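Local coordinates for aspartate aminotransferase (Leishmania major, PDB 4H51), which probably transfers the amino group of aspartate to 2-oxoglutarate with the help of pyridoxal 5'-phosphate, working as a homodimer, at residues A216-S230 with A246-A260. Sequence-based numbering, arbitrary orientation.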
# COMPACT_ATOMS: atom_id res chain seq x y z
N ALA B 216 -19.40 7.23 24.62
CA ALA B 216 -18.39 6.44 25.35
C ALA B 216 -19.03 5.56 26.42
O ALA B 216 -18.67 4.40 26.53
CB ALA B 216 -17.30 7.31 25.95
N SER B 217 -19.92 6.11 27.22
CA SER B 217 -20.59 5.32 28.25
C SER B 217 -21.32 4.09 27.69
O SER B 217 -21.28 3.01 28.27
CB SER B 217 -21.62 6.17 29.00
OG SER B 217 -20.96 7.18 29.69
N LEU B 218 -21.98 4.27 26.56
CA LEU B 218 -22.70 3.18 25.90
C LEU B 218 -21.75 2.14 25.33
O LEU B 218 -22.02 0.92 25.41
CB LEU B 218 -23.56 3.73 24.77
CG LEU B 218 -24.71 4.63 25.20
CD1 LEU B 218 -25.50 5.01 23.98
CD2 LEU B 218 -25.61 3.91 26.21
N MET B 219 -20.63 2.58 24.74
CA MET B 219 -19.66 1.62 24.20
C MET B 219 -19.03 0.76 25.30
O MET B 219 -18.73 -0.43 25.09
CB MET B 219 -18.52 2.33 23.41
CG MET B 219 -19.04 3.14 22.20
SD MET B 219 -19.60 2.00 20.93
CE MET B 219 -20.52 3.12 19.87
N LEU B 220 -18.83 1.36 26.48
CA LEU B 220 -18.27 0.63 27.59
C LEU B 220 -19.32 -0.33 28.15
O LEU B 220 -19.02 -1.47 28.38
CB LEU B 220 -17.77 1.58 28.70
CG LEU B 220 -16.48 2.31 28.42
CD1 LEU B 220 -16.43 3.67 29.15
CD2 LEU B 220 -15.25 1.44 28.77
N ALA B 221 -20.56 0.12 28.29
CA ALA B 221 -21.63 -0.70 28.87
C ALA B 221 -21.91 -1.95 28.04
O ALA B 221 -22.18 -3.02 28.59
CB ALA B 221 -22.91 0.12 29.02
N LYS B 222 -21.81 -1.78 26.73
CA LYS B 222 -22.12 -2.83 25.76
C LYS B 222 -20.88 -3.64 25.39
O LYS B 222 -20.99 -4.62 24.66
CB LYS B 222 -22.76 -2.22 24.51
CG LYS B 222 -24.17 -1.65 24.73
CD LYS B 222 -25.21 -2.74 24.91
CE LYS B 222 -25.43 -3.45 23.58
NZ LYS B 222 -26.33 -4.65 23.78
N HIS B 223 -19.70 -3.24 25.90
CA HIS B 223 -18.43 -3.90 25.58
C HIS B 223 -18.19 -3.96 24.10
O HIS B 223 -17.63 -4.93 23.56
CB HIS B 223 -18.40 -5.29 26.19
CG HIS B 223 -18.95 -5.34 27.61
ND1 HIS B 223 -18.21 -5.02 28.69
CD2 HIS B 223 -20.22 -5.63 28.08
CE1 HIS B 223 -18.94 -5.15 29.80
NE2 HIS B 223 -20.19 -5.50 29.44
N HIS B 224 -18.59 -2.90 23.41
CA HIS B 224 -18.31 -2.78 21.98
C HIS B 224 -16.88 -2.45 21.70
O HIS B 224 -16.20 -1.77 22.49
CB HIS B 224 -19.20 -1.71 21.35
CG HIS B 224 -20.68 -2.04 21.35
ND1 HIS B 224 -21.15 -3.25 21.05
CD2 HIS B 224 -21.81 -1.19 21.49
CE1 HIS B 224 -22.51 -3.21 21.04
NE2 HIS B 224 -22.90 -1.94 21.30
N GLN B 225 -16.39 -2.89 20.55
CA GLN B 225 -15.11 -2.40 20.03
C GLN B 225 -15.33 -1.10 19.29
O GLN B 225 -16.14 -1.02 18.32
CB GLN B 225 -14.49 -3.40 19.06
CG GLN B 225 -13.18 -2.93 18.42
CD GLN B 225 -12.02 -2.86 19.40
OE1 GLN B 225 -11.78 -3.81 20.17
NE2 GLN B 225 -11.31 -1.72 19.42
N VAL B 226 -14.56 -0.10 19.69
CA VAL B 226 -14.54 1.19 18.94
C VAL B 226 -13.38 1.22 17.94
O VAL B 226 -12.21 1.01 18.30
CB VAL B 226 -14.45 2.40 19.90
CG1 VAL B 226 -14.26 3.70 19.16
CG2 VAL B 226 -15.70 2.49 20.81
N PHE B 227 -13.70 1.57 16.70
CA PHE B 227 -12.72 1.81 15.63
C PHE B 227 -12.93 3.23 15.08
O PHE B 227 -13.86 3.49 14.35
CB PHE B 227 -12.90 0.76 14.52
CG PHE B 227 -11.81 0.71 13.48
CD1 PHE B 227 -10.68 1.46 13.56
CD2 PHE B 227 -11.95 -0.18 12.41
CE1 PHE B 227 -9.67 1.38 12.62
CE2 PHE B 227 -10.96 -0.29 11.46
CZ PHE B 227 -9.80 0.49 11.56
N PHE B 228 -12.06 4.15 15.46
CA PHE B 228 -12.11 5.53 14.99
C PHE B 228 -11.46 5.64 13.62
O PHE B 228 -10.36 5.12 13.39
CB PHE B 228 -11.42 6.50 15.96
CG PHE B 228 -12.28 6.95 17.11
CD1 PHE B 228 -13.41 7.74 16.88
CD2 PHE B 228 -11.93 6.67 18.43
CE1 PHE B 228 -14.17 8.19 17.95
CE2 PHE B 228 -12.69 7.10 19.48
CZ PHE B 228 -13.85 7.85 19.23
N ASP B 229 -12.14 6.33 12.72
CA ASP B 229 -11.58 6.71 11.44
C ASP B 229 -11.26 8.20 11.61
O ASP B 229 -12.19 9.01 11.79
CB ASP B 229 -12.60 6.49 10.32
CG ASP B 229 -12.02 6.73 8.93
OD1 ASP B 229 -10.98 7.43 8.84
OD2 ASP B 229 -12.61 6.24 7.93
N SER B 230 -9.98 8.54 11.64
CA SER B 230 -9.52 9.90 11.89
C SER B 230 -8.78 10.48 10.69
O SER B 230 -7.55 10.45 10.62
CB SER B 230 -8.65 9.90 13.17
OG SER B 230 -8.20 11.20 13.44
N ALA B 246 -12.55 13.42 20.94
CA ALA B 246 -13.28 12.17 21.04
C ALA B 246 -12.34 11.01 21.35
O ALA B 246 -12.55 10.26 22.30
CB ALA B 246 -14.13 11.92 19.78
N ALA B 247 -11.30 10.84 20.54
CA ALA B 247 -10.30 9.81 20.79
C ALA B 247 -9.68 9.97 22.16
O ALA B 247 -9.47 8.98 22.86
CB ALA B 247 -9.20 9.87 19.71
N ARG B 248 -9.36 11.20 22.57
CA ARG B 248 -8.72 11.40 23.90
C ARG B 248 -9.64 11.09 25.06
O ARG B 248 -9.21 10.50 26.06
CB ARG B 248 -8.10 12.81 24.09
CG ARG B 248 -6.97 13.09 23.13
CD ARG B 248 -6.40 14.48 23.26
NE ARG B 248 -5.37 14.69 22.22
CZ ARG B 248 -4.78 15.85 22.02
NH1 ARG B 248 -5.07 16.87 22.80
NH2 ARG B 248 -3.87 15.96 21.07
N LEU B 249 -10.91 11.43 24.91
CA LEU B 249 -11.94 11.06 25.92
C LEU B 249 -12.13 9.58 26.02
O LEU B 249 -12.19 9.04 27.12
CB LEU B 249 -13.31 11.66 25.55
CG LEU B 249 -14.56 11.29 26.38
CD1 LEU B 249 -14.55 11.85 27.80
CD2 LEU B 249 -15.76 11.80 25.60
N PHE B 250 -12.26 8.89 24.87
CA PHE B 250 -12.42 7.44 24.90
C PHE B 250 -11.22 6.76 25.57
O PHE B 250 -11.38 5.80 26.34
CB PHE B 250 -12.71 6.87 23.50
CG PHE B 250 -14.14 7.08 22.99
CD1 PHE B 250 -14.80 8.29 23.15
CD2 PHE B 250 -14.78 6.09 22.29
CE1 PHE B 250 -16.06 8.49 22.65
CE2 PHE B 250 -16.07 6.27 21.79
CZ PHE B 250 -16.72 7.48 21.99
N ALA B 251 -10.01 7.22 25.26
CA ALA B 251 -8.79 6.67 25.89
C ALA B 251 -8.89 6.88 27.38
O ALA B 251 -8.68 5.95 28.14
CB ALA B 251 -7.53 7.37 25.37
N ARG B 252 -9.16 8.12 27.80
CA ARG B 252 -9.19 8.47 29.21
C ARG B 252 -10.20 7.62 29.95
O ARG B 252 -9.96 7.27 31.11
CB ARG B 252 -9.50 9.95 29.46
N ARG B 253 -11.30 7.25 29.26
CA ARG B 253 -12.33 6.44 29.91
C ARG B 253 -12.17 4.92 29.76
O ARG B 253 -13.07 4.18 30.14
CB ARG B 253 -13.73 6.90 29.49
CG ARG B 253 -14.01 8.27 30.12
CD ARG B 253 -15.43 8.70 30.00
NE ARG B 253 -16.34 7.69 30.57
CZ ARG B 253 -17.62 7.63 30.25
NH1 ARG B 253 -18.13 8.51 29.37
NH2 ARG B 253 -18.37 6.67 30.75
N GLY B 254 -11.01 4.48 29.27
CA GLY B 254 -10.62 3.06 29.35
C GLY B 254 -11.07 2.21 28.17
O GLY B 254 -11.07 0.98 28.25
N ILE B 255 -11.46 2.84 27.07
CA ILE B 255 -11.87 2.12 25.86
C ILE B 255 -10.60 1.70 25.12
O ILE B 255 -9.66 2.53 24.99
CB ILE B 255 -12.78 3.01 24.98
CG1 ILE B 255 -14.10 3.24 25.74
CG2 ILE B 255 -13.04 2.40 23.56
CD1 ILE B 255 -15.10 4.19 25.11
N GLU B 256 -10.55 0.45 24.64
CA GLU B 256 -9.45 -0.00 23.79
C GLU B 256 -9.62 0.50 22.36
O GLU B 256 -10.02 -0.25 21.46
CB GLU B 256 -9.34 -1.52 23.84
CG GLU B 256 -8.73 -1.95 25.17
CD GLU B 256 -8.68 -3.45 25.33
OE1 GLU B 256 -9.54 -4.15 24.76
OE2 GLU B 256 -7.79 -3.92 26.06
N VAL B 257 -9.31 1.77 22.18
CA VAL B 257 -9.50 2.42 20.90
C VAL B 257 -8.57 1.85 19.83
O VAL B 257 -7.36 1.81 20.00
CB VAL B 257 -9.20 3.91 21.06
CG1 VAL B 257 -9.21 4.60 19.70
CG2 VAL B 257 -10.19 4.53 22.05
N LEU B 258 -9.16 1.40 18.72
CA LEU B 258 -8.47 1.16 17.50
C LEU B 258 -8.71 2.42 16.64
O LEU B 258 -9.85 2.92 16.56
CB LEU B 258 -9.02 -0.05 16.78
CG LEU B 258 -8.27 -0.62 15.56
CD1 LEU B 258 -6.90 -1.10 15.97
CD2 LEU B 258 -9.05 -1.76 14.86
N LEU B 259 -7.64 2.94 16.05
CA LEU B 259 -7.70 4.22 15.31
C LEU B 259 -6.89 4.18 14.00
O LEU B 259 -5.73 3.78 13.97
CB LEU B 259 -7.31 5.42 16.21
CG LEU B 259 -7.60 6.85 15.69
CD1 LEU B 259 -8.05 7.80 16.80
CD2 LEU B 259 -6.34 7.33 14.99
N ALA B 260 -7.57 4.63 12.91
CA ALA B 260 -7.04 4.78 11.55
C ALA B 260 -6.79 6.25 11.28
O ALA B 260 -7.73 7.06 11.28
CB ALA B 260 -8.05 4.26 10.53
O HOH W 1 -12.89 -0.67 21.94
O HOH W 2 -8.17 7.77 8.37
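Phe228 drives the CE2–CZ edge of its ring into one face of Phe250, with centroids 4.9 Å apart and planes at 64°, a T-shaped stack between strand 225-230 and helix 245-252. Ala216 CB closes the opposite face of Phe250 by a CH-pi contact, 4.0 Å from the ring centroid, while Val226 CG2 meets its edge. Val257 CG1 abuts the edge of Phe228, and Ile255 continues the apolar layer, its CG2 against Val226 and its CG1 against Leu220. On the sheet face opposite Phe228, Phe227, CG anti to the backbone N (chi1 -169°), turns one ring face to Leu258, whose CD2 stands 3.8 Å from the centroid. Strands 225-230 and 258-262 run parallel, joined by backbone hydrogen bonds including Phe228 N to Leu258 O at 2.8 Å and Ala260 N to Phe228 O at 2.9 Å. At their start the bent side chain of Gln225 bridges two carbonyls: NE2 donates to Glu256 O at 2.8 Å and to Val226 O, which also accepts from Leu258 N; Gln225 OE1 bonds Trp21 of the second subunit. The partly exposed side is sparser. There Ser217 OG, in the guanidinium plane of Arg253, accepts from NH2 at 2.8 Å, the straighter bond, and NH1 at 3.1 Å. Gly254 is the C-prime residue of the helix-ending Schellman motif (Ile255 N to Phe250 O, Gly254 N to Ala251 O). Strand 225-230, helix 245-252 and strand 258-262 form a right-handed beta-alpha-beta crossover of the large PLP-binding domain of fold type I enzymes, helix 209-221 packing beside it. The chemistry implies an apolar interior of ring faces, one ring edge and methyls, probably excluding water; backbone bonds set strand register, and Arg253–Ser217 ties the C-terminal end of helix 245-252 to the side of helix 209-221.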